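Local coordinates for protein 3,6-diketocamphane 1,6-monooxygenase (Pseudomonas putida, PDB 4UWM) that catalyses the FMNH2-dependent Baeyer-Villiger oxidation of a camphor-derived diketone to a lactone during growth of the bacterium on (-)-camphor, at residues M1-M13 with L362-L375. Sequence-based numbering, arbitrary orientation.
Sequences MAMETGLIFHPYM and LELISKEVAPKILL. With FMN (flavin mononucleotide), chain C.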
loop_
_atom_site.group_PDB
_atom_site.type_symbol
_atom_site.label_atom_id
_atom_site.label_comp_id
_atom_site.label_asym_id
_atom_site.label_seq_id
_atom_site.Cartn_x
_atom_site.Cartn_y
_atom_site.Cartn_z
ATOM N N MET A 1 21.497 27.621 -0.578
ATOM C CA MET A 1 22.444 26.482 -0.386
ATOM C C MET A 1 22.656 25.726 -1.706
ATOM O O MET A 1 22.431 26.276 -2.794
ATOM C CB MET A 1 21.946 25.538 0.724
ATOM C CG MET A 1 21.625 26.208 2.061
ATOM S SD MET A 1 23.056 26.816 2.984
ATOM C CE MET A 1 22.275 27.420 4.481
ATOM N N ALA A 2 23.092 24.471 -1.605
ATOM C CA ALA A 2 23.370 23.646 -2.778
ATOM C C ALA A 2 22.094 23.094 -3.427
ATOM O O ALA A 2 21.068 22.920 -2.761
ATOM C CB ALA A 2 24.328 22.512 -2.414
ATOM N N MET A 3 22.164 22.852 -4.734
ATOM C CA MET A 3 21.146 22.088 -5.460
ATOM C C MET A 3 21.146 20.665 -4.895
ATOM O O MET A 3 22.219 20.088 -4.666
ATOM C CB MET A 3 21.475 22.066 -6.955
ATOM C CG MET A 3 20.458 21.356 -7.838
ATOM S SD MET A 3 21.101 20.906 -9.459
ATOM C CE MET A 3 22.320 19.671 -9.000
ATOM N N GLU A 4 19.954 20.119 -4.641
ATOM C CA GLU A 4 19.848 18.763 -4.095
ATOM C C GLU A 4 19.857 17.726 -5.212
ATOM O O GLU A 4 19.529 18.057 -6.362
ATOM C CB GLU A 4 18.576 18.610 -3.252
ATOM C CG GLU A 4 18.534 19.421 -1.970
ATOM C CD GLU A 4 19.479 18.915 -0.879
ATOM O OE1 GLU A 4 20.088 17.839 -1.024
ATOM O OE2 GLU A 4 19.614 19.602 0.150
ATOM N N THR A 5 20.238 16.486 -4.874
ATOM C CA THR A 5 20.080 15.352 -5.783
ATOM C C THR A 5 18.802 14.568 -5.403
ATOM O O THR A 5 18.555 14.308 -4.223
ATOM C CB THR A 5 21.304 14.402 -5.761
ATOM O OG1 THR A 5 22.494 15.151 -6.023
ATOM C CG2 THR A 5 21.197 13.317 -6.858
ATOM N N GLY A 6 18.000 14.227 -6.413
ATOM C CA GLY A 6 16.820 13.366 -6.239
ATOM C C GLY A 6 16.840 12.181 -7.186
ATOM O O GLY A 6 17.613 12.156 -8.153
ATOM N N LEU A 7 16.015 11.176 -6.890
ATOM C CA LEU A 7 15.871 10.023 -7.767
ATOM C C LEU A 7 14.411 9.952 -8.181
ATOM O O LEU A 7 13.532 10.190 -7.357
ATOM C CB LEU A 7 16.308 8.761 -7.019
ATOM C CG LEU A 7 16.523 7.459 -7.784
ATOM C CD1 LEU A 7 17.724 7.539 -8.741
ATOM C CD2 LEU A 7 16.686 6.318 -6.797
ATOM N N ILE A 8 14.150 9.730 -9.468
ATOM C CA ILE A 8 12.803 9.421 -9.914
ATOM C C ILE A 8 12.755 7.990 -10.483
ATOM O O ILE A 8 13.532 7.625 -11.362
ATOM C CB ILE A 8 12.148 10.504 -10.815
ATOM C CG1 ILE A 8 10.685 10.113 -11.135
ATOM C CG2 ILE A 8 12.955 10.782 -12.081
ATOM C CD1 ILE A 8 9.818 11.243 -11.632
ATOM N N PHE A 9 11.850 7.193 -9.930
ATOM C CA PHE A 9 11.725 5.764 -10.217
ATOM C C PHE A 9 10.373 5.573 -10.888
ATOM O O PHE A 9 9.335 5.348 -10.221
ATOM C CB PHE A 9 11.806 5.015 -8.895
ATOM C CG PHE A 9 12.111 3.542 -9.011
ATOM C CD1 PHE A 9 13.369 3.094 -9.409
ATOM C CD2 PHE A 9 11.159 2.602 -8.628
ATOM C CE1 PHE A 9 13.642 1.724 -9.470
ATOM C CE2 PHE A 9 11.413 1.251 -8.685
ATOM C CZ PHE A 9 12.654 0.802 -9.119
ATOM N N HIS A 10 10.379 5.655 -12.212
ATOM C CA HIS A 10 9.149 5.523 -12.986
ATOM C C HIS A 10 8.307 4.256 -12.828
ATOM O O HIS A 10 7.079 4.363 -12.757
ATOM C CB HIS A 10 9.324 5.903 -14.453
ATOM C CG HIS A 10 9.180 7.362 -14.685
ATOM N ND1 HIS A 10 10.258 8.216 -14.740
ATOM C CD2 HIS A 10 8.076 8.137 -14.809
ATOM C CE1 HIS A 10 9.826 9.452 -14.913
ATOM N NE2 HIS A 10 8.507 9.431 -14.959
ATOM N N PRO A 11 8.912 3.072 -12.829
ATOM C CA PRO A 11 10.306 2.838 -13.198
ATOM C C PRO A 11 10.412 2.624 -14.711
ATOM O O PRO A 11 9.421 2.821 -15.431
ATOM C CB PRO A 11 10.618 1.544 -12.477
ATOM C CG PRO A 11 9.327 0.797 -12.561
ATOM C CD PRO A 11 8.252 1.844 -12.364
ATOM N N TYR A 12 11.600 2.261 -15.195
ATOM C CA TYR A 12 11.723 1.747 -16.562
ATOM C C TYR A 12 12.374 0.361 -16.487
ATOM O O TYR A 12 13.599 0.227 -16.622
ATOM C CB TYR A 12 12.559 2.687 -17.455
ATOM C CG TYR A 12 11.884 4.020 -17.735
ATOM C CD1 TYR A 12 10.739 4.081 -18.534
ATOM C CD2 TYR A 12 12.384 5.211 -17.206
ATOM C CE1 TYR A 12 10.103 5.289 -18.786
ATOM C CE2 TYR A 12 11.747 6.429 -17.461
ATOM C CZ TYR A 12 10.615 6.452 -18.258
ATOM O OH TYR A 12 9.956 7.630 -18.541
ATOM N N MET A 13 11.551 -0.642 -16.229
ATOM C CA MET A 13 12.015 -2.016 -16.064
ATOM C C MET A 13 11.905 -2.718 -17.404
ATOM O O MET A 13 10.861 -2.637 -18.058
ATOM C CB MET A 13 11.163 -2.789 -15.041
ATOM C CG MET A 13 11.141 -2.271 -13.603
ATOM S SD MET A 13 12.778 -2.122 -12.829
ATOM C CE MET A 13 13.255 -3.821 -12.628
ATOM N N LEU A 362 25.606 7.549 -9.092
ATOM C CA LEU A 362 24.761 8.277 -8.143
ATOM C C LEU A 362 25.578 8.863 -6.996
ATOM O O LEU A 362 25.335 10.012 -6.595
ATOM C CB LEU A 362 23.598 7.406 -7.619
ATOM C CG LEU A 362 22.510 6.982 -8.617
ATOM C CD1 LEU A 362 21.482 6.140 -7.863
ATOM C CD2 LEU A 362 21.835 8.177 -9.286
ATOM N N GLU A 363 26.547 8.094 -6.482
ATOM C CA GLU A 363 27.462 8.641 -5.486
ATOM C C GLU A 363 28.221 9.867 -6.005
ATOM O O GLU A 363 28.373 10.843 -5.270
ATOM C CB GLU A 363 28.433 7.589 -4.978
ATOM C CG GLU A 363 29.186 8.034 -3.746
ATOM C CD GLU A 363 29.891 6.895 -3.067
ATOM O OE1 GLU A 363 30.458 6.040 -3.778
ATOM O OE2 GLU A 363 29.869 6.851 -1.821
ATOM N N LEU A 364 28.666 9.829 -7.260
ATOM C CA LEU A 364 29.415 10.943 -7.839
ATOM C C LEU A 364 28.560 12.202 -7.984
ATOM O O LEU A 364 28.998 13.303 -7.628
ATOM C CB LEU A 364 30.025 10.555 -9.186
ATOM C CG LEU A 364 31.204 9.580 -9.131
ATOM C CD1 LEU A 364 31.642 9.213 -10.540
ATOM C CD2 LEU A 364 32.365 10.147 -8.320
ATOM N N ILE A 365 27.337 12.023 -8.486
ATOM C CA ILE A 365 26.384 13.115 -8.656
ATOM C C ILE A 365 26.077 13.767 -7.307
ATOM O O ILE A 365 26.187 14.988 -7.155
ATOM C CB ILE A 365 25.089 12.627 -9.342
ATOM C CG1 ILE A 365 25.377 12.200 -10.784
ATOM C CG2 ILE A 365 24.003 13.701 -9.303
ATOM C CD1 ILE A 365 24.418 11.154 -11.325
ATOM N N SER A 366 25.744 12.942 -6.319
ATOM C CA SER A 366 25.277 13.419 -5.017
ATOM C C SER A 366 26.382 14.059 -4.166
ATOM O O SER A 366 26.141 15.086 -3.515
ATOM C CB SER A 366 24.616 12.264 -4.248
ATOM O OG SER A 366 24.242 12.651 -2.938
ATOM N N LYS A 367 27.573 13.444 -4.177
ATOM C CA LYS A 367 28.702 13.892 -3.353
ATOM C C LYS A 367 29.672 14.858 -4.052
ATOM O O LYS A 367 30.206 15.766 -3.414
ATOM C CB LYS A 367 29.484 12.689 -2.815
ATOM C CG LYS A 367 28.792 11.938 -1.692
ATOM C CD LYS A 367 29.577 10.699 -1.296
ATOM C CE LYS A 367 28.973 10.034 -0.070
ATOM N NZ LYS A 367 29.573 8.697 0.191
ATOM N N GLU A 368 29.906 14.658 -5.351
ATOM C CA GLU A 368 30.927 15.421 -6.086
ATOM C C GLU A 368 30.374 16.476 -7.041
ATOM O O GLU A 368 31.016 17.497 -7.278
ATOM C CB GLU A 368 31.868 14.482 -6.852
ATOM C CG GLU A 368 32.799 13.662 -5.968
ATOM C CD GLU A 368 33.951 13.035 -6.737
ATOM O OE1 GLU A 368 34.353 13.585 -7.788
ATOM O OE2 GLU A 368 34.462 11.988 -6.285
ATOM N N VAL A 369 29.192 16.234 -7.602
ATOM C CA VAL A 369 28.638 17.186 -8.567
ATOM C C VAL A 369 27.724 18.220 -7.907
ATOM O O VAL A 369 28.005 19.425 -7.936
ATOM C CB VAL A 369 27.927 16.492 -9.758
ATOM C CG1 VAL A 369 27.275 17.520 -10.672
ATOM C CG2 VAL A 369 28.900 15.640 -10.553
ATOM N N ALA A 370 26.640 17.745 -7.295
ATOM C CA ALA A 370 25.596 18.639 -6.806
ATOM C C ALA A 370 26.031 19.606 -5.697
ATOM O O ALA A 370 25.578 20.750 -5.694
ATOM C CB ALA A 370 24.342 17.858 -6.403
ATOM N N PRO A 371 26.893 19.166 -4.756
ATOM C CA PRO A 371 27.339 20.117 -3.728
ATOM C C PRO A 371 28.005 21.385 -4.290
ATOM O O PRO A 371 28.020 22.416 -3.624
ATOM C CB PRO A 371 28.358 19.307 -2.931
ATOM C CG PRO A 371 27.878 17.905 -3.061
ATOM C CD PRO A 371 27.416 17.813 -4.487
ATOM N N LYS A 372 28.522 21.302 -5.514
ATOM C CA LYS A 372 29.196 22.434 -6.146
ATOM C C LYS A 372 28.239 23.392 -6.831
ATOM O O LYS A 372 28.570 24.552 -7.043
ATOM C CB LYS A 372 30.267 21.959 -7.134
ATOM C CG LYS A 372 31.682 22.018 -6.578
ATOM C CD LYS A 372 32.100 20.722 -5.902
ATOM C CE LYS A 372 33.039 19.924 -6.792
ATOM N NZ LYS A 372 33.324 18.574 -6.233
ATOM N N ILE A 373 27.047 22.913 -7.178
ATOM C CA ILE A 373 26.057 23.762 -7.844
ATOM C C ILE A 373 25.220 24.503 -6.803
ATOM O O ILE A 373 24.432 23.892 -6.080
ATOM C CB ILE A 373 25.133 22.971 -8.807
ATOM C CG1 ILE A 373 25.943 22.080 -9.766
ATOM C CG2 ILE A 373 24.196 23.913 -9.553
ATOM C CD1 ILE A 373 26.641 22.803 -10.903
ATOM N N LEU A 374 25.411 25.816 -6.715
ATOM C CA LEU A 374 24.652 26.646 -5.772
ATOM C C LEU A 374 23.491 27.320 -6.493
ATOM O O LEU A 374 23.552 27.541 -7.705
ATOM C CB LEU A 374 25.554 27.696 -5.102
ATOM C CG LEU A 374 26.793 27.251 -4.311
ATOM C CD1 LEU A 374 27.651 28.460 -3.969
ATOM C CD2 LEU A 374 26.437 26.472 -3.048
ATOM N N LEU A 375 22.435 27.647 -5.755
ATOM C CA LEU A 375 21.275 28.281 -6.371
ATOM C C LEU A 375 21.243 29.800 -6.165
ATOM O O LEU A 375 21.153 30.269 -5.025
ATOM C CB LEU A 375 19.976 27.650 -5.872
ATOM C CG LEU A 375 18.856 27.479 -6.906
ATOM C CD1 LEU A 375 17.726 26.707 -6.262
ATOM C CD2 LEU A 375 18.332 28.790 -7.481
HETATM N N1 FMN C . 3.532 12.532 -14.803
HETATM C C2 FMN C . 3.711 12.271 -13.475
HETATM O O2 FMN C . 2.801 12.551 -12.666
HETATM N N3 FMN C . 4.841 11.726 -12.987
HETATM C C4 FMN C . 5.873 11.398 -13.774
HETATM O O4 FMN C . 6.898 10.896 -13.268
HETATM C C4A FMN C . 5.765 11.643 -15.240
HETATM N N5 FMN C . 6.761 11.333 -16.102
HETATM C C5A FMN C . 6.645 11.564 -17.433
HETATM C C6 FMN C . 7.697 11.236 -18.293
HETATM C C7 FMN C . 7.596 11.466 -19.665
HETATM C C7M FMN C . 8.742 11.104 -20.576
HETATM C C8 FMN C . 6.345 12.071 -20.211
HETATM C C8M FMN C . 6.180 12.342 -21.681
HETATM C C9 FMN C . 5.297 12.400 -19.356
HETATM C C9A FMN C . 5.393 12.174 -17.985
HETATM N N10 FMN C . 4.329 12.513 -17.108
HETATM C C10 FMN C . 4.493 12.250 -15.722
HETATM C "C1'" FMN C . 3.079 13.096 -17.632
HETATM C "C2'" FMN C . 3.071 14.613 -17.524
HETATM O "O2'" FMN C . 3.479 14.967 -16.203
HETATM C "C3'" FMN C . 1.677 15.171 -17.797
HETATM O "O3'" FMN C . 1.587 15.509 -19.188
HETATM C "C4'" FMN C . 1.391 16.384 -16.909
HETATM O "O4'" FMN C . 1.028 15.955 -15.589
HETATM C "C5'" FMN C . 0.312 17.304 -17.469
HETATM O "O5'" FMN C . 1.014 18.323 -18.168
HETATM P P FMN C . 0.350 19.696 -18.654
HETATM O O1P FMN C . -0.619 20.132 -17.601
HETATM O O2P FMN C . 1.575 20.558 -18.741
HETATM O O3P FMN C . -0.274 19.328 -19.971
HETATM O O HOH W 1 23.443 16.160 -3.680
#
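A2 and L374 lie side by side in a single beta bridge, closed by two backbone bonds: M3 N donates to I373 O at 2.8 Å, almost straight at 176°, and L375 N reaches M1 O at a longer 3.3 Å, the less certain bond because the chain is poorly ordered there. Beyond this join of the chain's two ends, strand 4-9 and helix 362-369 run roughly antiparallel, their axes 160° apart and 8.4 Å distant at closest. In the 3-10 turn 370-372 after the helix, the small methyl of A370 fits against T5 OG1 and M3 O; the M3 chain, extended through chi1 and chi2, bends at chi3 (67°) and sets CE against A370 CB, 3.8 Å away. With CG2 anti to its backbone N, T5 turns this methyl to I365 CG2, 3.7 Å away, while a water 2.7 Å from T5 OG1 donates to S366 O; a beta-branched threonine thus serves both an apolar and a polar neighbour. This is the (βα)8-barrel of the luciferase-like family: helix 356-369, the chain's last, packs outside the first barrel strand, which pairs in parallel with strands 40-43 and 343-347. Further along, L7 CD1 meets L362 CD1 at 4.1 Å, the side chains crossing at about a right angle. Past the strand's C-terminal end, where TIM barrels place their active sites, H10 NE2 donates to FMN N5 at 2.8 Å, with FMN O4 equally near, while H10 ND1 is hydrogen-bonded to E347 OE1.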